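NleG5-1 effector (Enterobacteria phage YYZ-2008, PDB 5VGC) is a calcium-binding NleG effector that probably acts as a ubiquitin-protein transferase of the RING clan. Local coordinates at residues A[88-92]-A[93-97]; A[18-21]-A[22-26]; A[188-192]-A[193-197]. The protein carries 1 engineered substitution. All coordinates share one frame; numbering follows the deposited sequence.

Contact 1: A[88-92]-A[93-97]; sequences GSLTS and REVTV
Thr91 and Glu94 form a capping box at the start of helix 92-102, each side chain reaching for the other's backbone N-H. Thr91 N gives a hydrogen bond to Glu94 OE1 at 2.8 Å, bent to 151° at the hydrogen; it meets the oxygen on its anti side, 32° out of the carboxylate plane. The reverse bond, from Glu94 N to Thr91 OG1, is weak at 3.3 Å. Threonine suits the N-cap because its short side chain can hold an acceptor over the first turn: with chi1 at 60°, OG1 sits between the backbone N and the carbonyl carbon and leans toward the helix. Glutamate suits the third helical position because its chain, extended beyond CG, spans the distance back to the cap. Behind the box the regular helical bonds take over, Val95 N donating to Thr91 O at 3.0 Å and Thr96 N to Ser92 O at 2.8 Å.

An apolar pair, Leu90 just before the cap and Val95, straddles the box as a hydrophobic staple. Leu90 CB lies 3.9 Å from Val95 CG2, the two side chains crossing at about a right angle, and Leu110 of the second subunit packs on both. A water lies 2.9 Å from Thr91 OG1 and accepts from Arg93 NE at 3.1 Å, in the plane of the guanidinium at its edge.

Further out, helix 68-85 positions the cap. Its residues Glu79, Glu82 and Arg83 touch Thr91, and Glu82 OE2 is hydrogen-bonded to Ser92 OG. Arg83 NH1 ties the loop to the helix start, in a salt bridge to Glu94 OE1 and a hydrogen bond to Ser89 O.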
# COMPACT_ATOMS: atom_id res chain seq x y z
N GLY A 88 12.76 0.25 16.98
CA GLY A 88 12.03 1.51 17.14
C GLY A 88 11.45 1.78 18.52
O GLY A 88 10.68 2.71 18.69
N SER A 89 11.83 0.98 19.51
CA SER A 89 11.33 1.10 20.88
C SER A 89 9.80 1.05 20.92
O SER A 89 9.15 1.75 21.71
CB SER A 89 11.90 2.37 21.54
OG SER A 89 13.31 2.47 21.30
N LEU A 90 9.23 0.20 20.07
CA LEU A 90 7.79 0.00 19.97
C LEU A 90 7.29 -1.06 20.93
O LEU A 90 7.98 -2.05 21.18
CB LEU A 90 7.43 -0.43 18.54
CG LEU A 90 7.85 0.49 17.40
CD1 LEU A 90 7.60 -0.20 16.07
CD2 LEU A 90 7.12 1.83 17.47
N THR A 91 6.08 -0.88 21.45
CA THR A 91 5.33 -1.99 22.04
C THR A 91 4.77 -2.92 20.96
O THR A 91 4.63 -2.54 19.80
CB THR A 91 4.14 -1.50 22.88
OG1 THR A 91 3.22 -0.75 22.07
CG2 THR A 91 4.62 -0.65 24.04
N SER A 92 4.44 -4.14 21.36
CA SER A 92 3.82 -5.11 20.45
C SER A 92 2.49 -4.63 19.87
O SER A 92 2.19 -4.85 18.69
CB SER A 92 3.60 -6.45 21.16
OG SER A 92 2.83 -6.30 22.32
N ARG A 93 1.71 -3.95 20.70
CA ARG A 93 0.44 -3.35 20.25
C ARG A 93 0.69 -2.40 19.06
O ARG A 93 0.01 -2.48 18.01
CB ARG A 93 -0.21 -2.65 21.43
CG ARG A 93 -1.73 -2.54 21.40
CD ARG A 93 -2.24 -1.51 22.39
NE ARG A 93 -1.64 -0.21 22.07
CZ ARG A 93 -2.06 0.64 21.13
NH1 ARG A 93 -1.39 1.78 20.95
NH2 ARG A 93 -3.14 0.38 20.37
N GLU A 94 1.67 -1.51 19.22
CA GLU A 94 2.01 -0.54 18.16
C GLU A 94 2.46 -1.25 16.90
O GLU A 94 2.07 -0.87 15.77
CB GLU A 94 3.11 0.42 18.64
CG GLU A 94 2.65 1.39 19.73
CD GLU A 94 3.80 2.04 20.48
OE1 GLU A 94 4.90 1.44 20.55
OE2 GLU A 94 3.62 3.17 21.02
N VAL A 95 3.26 -2.29 17.09
CA VAL A 95 3.71 -3.15 15.99
C VAL A 95 2.49 -3.70 15.24
O VAL A 95 2.37 -3.53 14.02
CB VAL A 95 4.62 -4.29 16.51
CG1 VAL A 95 4.95 -5.29 15.40
CG2 VAL A 95 5.90 -3.74 17.10
N THR A 96 1.57 -4.33 16.00
CA THR A 96 0.33 -4.83 15.42
C THR A 96 -0.42 -3.72 14.67
O THR A 96 -0.89 -3.95 13.55
CB THR A 96 -0.58 -5.51 16.47
OG1 THR A 96 0.05 -6.72 16.94
CG2 THR A 96 -1.98 -5.86 15.92
N VAL A 97 -0.54 -2.53 15.26
CA VAL A 97 -1.25 -1.44 14.54
C VAL A 97 -0.54 -1.13 13.22
O VAL A 97 -1.17 -1.03 12.14
CB VAL A 97 -1.39 -0.16 15.41
CG1 VAL A 97 -1.84 1.06 14.60
CG2 VAL A 97 -2.36 -0.42 16.56
O HOH W 1 1.00 0.44 23.46

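Contact 2: A[18-21]-A[22-26]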
# COMPACT_ATOMS: atom_id res chain seq x y z
N SER A 18 16.49 -0.28 35.00
CA SER A 18 17.81 0.30 34.73
C SER A 18 18.43 -0.23 33.44
O SER A 18 17.96 -1.23 32.87
CB SER A 18 18.77 -0.00 35.88
OG SER A 18 18.29 0.53 37.10
N ASP A 19 19.50 0.44 33.00
CA ASP A 19 20.23 0.12 31.77
C ASP A 19 20.73 -1.34 31.75
O ASP A 19 21.78 -1.66 32.31
CB ASP A 19 21.40 1.12 31.58
CG ASP A 19 21.95 1.16 30.15
OD1 ASP A 19 21.57 0.30 29.31
OD2 ASP A 19 22.76 2.06 29.87
N ILE A 20 19.95 -2.20 31.09
CA ILE A 20 20.29 -3.63 30.92
C ILE A 20 21.43 -3.80 29.89
O ILE A 20 21.46 -3.08 28.88
CB ILE A 20 19.03 -4.43 30.47
CG1 ILE A 20 17.97 -4.44 31.58
CG2 ILE A 20 19.34 -5.88 30.09
CD1 ILE A 20 16.61 -4.92 31.12
N PRO A 21 22.38 -4.75 30.14
CA PRO A 21 23.47 -4.96 29.17
C PRO A 21 23.07 -5.85 27.99
O PRO A 21 22.48 -6.92 28.18
CB PRO A 21 24.57 -5.62 30.02
CG PRO A 21 23.84 -6.30 31.14
CD PRO A 21 22.55 -5.57 31.35
N GLN A 22 23.42 -5.40 26.78
CA GLN A 22 22.94 -6.02 25.53
C GLN A 22 23.01 -7.55 25.51
O GLN A 22 22.03 -8.21 25.12
CB GLN A 22 23.70 -5.42 24.32
CG GLN A 22 23.25 -5.89 22.93
CD GLN A 22 21.75 -5.84 22.75
OE1 GLN A 22 21.09 -4.87 23.14
NE2 GLN A 22 21.19 -6.89 22.16
N GLU A 23 24.14 -8.12 25.95
CA GLU A 23 24.31 -9.58 25.97
C GLU A 23 23.18 -10.30 26.72
O GLU A 23 22.76 -11.39 26.32
CB GLU A 23 25.69 -10.02 26.50
CG GLU A 23 26.09 -9.50 27.88
CD GLU A 23 27.27 -8.53 27.83
OE1 GLU A 23 27.06 -7.37 27.43
OE2 GLU A 23 28.40 -8.93 28.20
N THR A 24 22.68 -9.69 27.81
CA THR A 24 21.51 -10.21 28.52
C THR A 24 20.25 -10.19 27.63
O THR A 24 19.48 -11.16 27.61
CB THR A 24 21.24 -9.45 29.84
OG1 THR A 24 22.43 -9.44 30.63
CG2 THR A 24 20.12 -10.08 30.64
N LEU A 25 20.06 -9.10 26.89
CA LEU A 25 18.90 -8.97 26.00
C LEU A 25 18.98 -9.97 24.84
O LEU A 25 17.98 -10.60 24.47
CB LEU A 25 18.77 -7.54 25.47
CG LEU A 25 18.53 -6.43 26.52
CD1 LEU A 25 18.81 -5.06 25.93
CD2 LEU A 25 17.12 -6.48 27.08
N SER A 26 20.18 -10.13 24.27
CA SER A 26 20.46 -11.16 23.25
C SER A 26 20.06 -12.56 23.73
O SER A 26 19.43 -13.32 22.98
CB SER A 26 21.94 -11.15 22.84
OG SER A 26 22.24 -9.99 22.08
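The pyrrolidine ring of Pro21 meets Thr24 through its CG, 3.5 Å from Thr24 OG1, the two side chains crossing obliquely. The carboxylate of Glu23 makes a looser approach, its OE1 standing 4.0 Å from Pro21 CB. The carboxamide of Gln22 turns instead along the helix: the chain bends at chi2 (47°), and NE2 donates to Ser26 OG at 3.3 Å, with the hydroxyl 21° out of the amide plane.

Proline fits this place because its ring takes up the backbone nitrogen, which is not needed as a donor before the first turn, while its carbonyl still serves: Thr24 N donates to Pro21 O at 2.8 Å, with a bent angle of 131° at the hydrogen. Ile20 supplies the apolar part. Its CG2 branch lies 3.7 Å from Leu25 CG and also reaches Leu25 CD2, the side chains meeting at about a right angle. Tyr9 touches Ile20, Pro21 and Thr24, and Leu25 packs on Thr84 and Leu85 of helix 68-85.

With Pro21 at the N-cap of helix 22-34, the pairing of the residue before the cap with the fourth helical residue, Ile20 with Leu25, is a hydrophobic staple.

Contact 3: A[188-192]-A[193-197]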
# COMPACT_ATOMS: atom_id res chain seq x y z
N GLU A 188 -10.10 -8.37 -10.80
CA GLU A 188 -10.07 -6.93 -10.64
C GLU A 188 -11.04 -6.57 -9.52
O GLU A 188 -11.87 -7.39 -9.10
CB GLU A 188 -10.54 -6.23 -11.93
CG GLU A 188 -9.67 -6.49 -13.15
CD GLU A 188 -10.32 -6.09 -14.47
OE1 GLU A 188 -11.55 -6.08 -14.56
OE2 GLU A 188 -9.59 -5.78 -15.44
N SER A 189 -10.93 -5.35 -9.03
CA SER A 189 -11.90 -4.82 -8.07
C SER A 189 -13.20 -4.59 -8.82
O SER A 189 -13.21 -4.05 -9.93
CB SER A 189 -11.40 -3.53 -7.42
OG SER A 189 -10.72 -3.84 -6.20
N ILE A 190 -14.29 -5.00 -8.20
CA ILE A 190 -15.62 -4.84 -8.79
C ILE A 190 -16.03 -3.36 -8.72
O ILE A 190 -16.00 -2.79 -7.64
CB ILE A 190 -16.66 -5.73 -8.06
CG1 ILE A 190 -16.29 -7.20 -8.23
CG2 ILE A 190 -18.04 -5.43 -8.61
CD1 ILE A 190 -17.30 -8.18 -7.72
N ALA A 191 -16.41 -2.78 -9.86
CA ALA A 191 -16.73 -1.35 -9.98
C ALA A 191 -18.03 -1.11 -10.74
O ALA A 191 -18.35 -1.91 -11.62
CB ALA A 191 -15.58 -0.65 -10.70
N VAL A 192 -18.75 -0.02 -10.43
CA VAL A 192 -20.05 0.30 -11.06
C VAL A 192 -20.17 0.00 -12.56
O VAL A 192 -21.15 -0.63 -13.01
CB VAL A 192 -20.54 1.77 -10.86
CG1 VAL A 192 -21.46 1.90 -9.67
CG2 VAL A 192 -19.41 2.77 -10.79
N SER A 193 -19.18 0.44 -13.33
CA SER A 193 -19.23 0.28 -14.78
C SER A 193 -19.33 -1.20 -15.22
O SER A 193 -19.82 -1.49 -16.32
CB SER A 193 -18.03 0.96 -15.42
OG SER A 193 -16.88 0.48 -14.80
N MET A 194 -18.87 -2.13 -14.37
CA MET A 194 -19.06 -3.57 -14.63
C MET A 194 -20.51 -4.06 -14.52
O MET A 194 -20.83 -5.12 -15.10
CB MET A 194 -18.16 -4.42 -13.72
CG MET A 194 -16.67 -4.25 -13.97
SD MET A 194 -15.73 -4.95 -12.60
CE MET A 194 -14.10 -4.40 -13.04
N ILE A 195 -21.35 -3.32 -13.78
CA ILE A 195 -22.73 -3.72 -13.52
C ILE A 195 -23.57 -3.14 -14.63
O ILE A 195 -23.37 -1.98 -14.98
CB ILE A 195 -23.30 -3.17 -12.19
CG1 ILE A 195 -22.30 -3.34 -11.05
CG2 ILE A 195 -24.59 -3.87 -11.81
CD1 ILE A 195 -21.91 -4.75 -10.77
N VAL A 196 -24.48 -3.93 -15.18
CA VAL A 196 -25.31 -3.48 -16.31
C VAL A 196 -26.73 -4.00 -16.20
O VAL A 196 -26.96 -5.07 -15.64
CB VAL A 196 -24.70 -3.90 -17.68
CG1 VAL A 196 -23.35 -3.24 -17.90
CG2 VAL A 196 -24.53 -5.41 -17.81
N GLY A 197 -27.68 -3.23 -16.75
CA GLY A 197 -29.10 -3.59 -16.72
C GLY A 197 -29.49 -4.59 -17.80
O GLY A 197 -28.84 -4.67 -18.85
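The backbone winds through two successive 3-10 turns, Met194 N donating to Ala191 O and Ile195 N to Val192 O, each at 2.8 Å, the second donor standing well above the carbonyl plane. Met194 then folds back along the incoming loop. With CG beside its own backbone N (chi1 -66°) and the chain extended beyond it, the thioether reaches past Ala191 to the start of the segment. Ala191 N points at Met194 SD from 3.6 Å, a weak hydrogen bond. Beyond it the terminal methyl CE lies 3.3 Å from Ser189 O and 3.4 Å from Glu188 OE1. Methionine suits this path because its long, unbranched chain can lie along the loop. Glu188 OE1 has its stronger partner in Met160 N.

Ile190 and Ile195 approach more loosely, Ile190 CG2 to Ile195 CD1 at 4.5 Å, and both also pack on Met156 of strand 152-157 and on helix 170-178. Val192 turns to helix 111-125, touching Glu117 and Leu118, while Lys121 NZ of that helix donates to Val192 O. Asn54 of the second subunit packs on Ala191 and Ser193.

Backbone bonds of Met194 with Arg157 and of Val196 with Phe155 carry the chain onward: these are consecutive 3-10 turns leading into a short, weakly bonded strand at about 195-196, paired antiparallel with strand 152-157 within the RING-clan NleG region.

Overall arrangement
Along the chain contact 2 comes first, then contact 1, then contact 3. Contacts 2 and 1 each begin a helix, 22-34 and 92-102, and both lean on helix 68-85, toward its C-terminal end; their centres are 20 Å apart, with about 10 Å between nearest atoms. Contact 3 sits on the opposite side of the chain's centre and leads into the antiparallel sheet through strand 195-196, its centre about 39 Å from that of contact 1 and 57 Å from that of contact 2. The chain is elongated (radius of gyration 29 Å), contacts 1 and 2 lying near one end and contact 3 toward the other. The second subunit touches contacts 1 and 3, so it reaches both sides of the chain's centre.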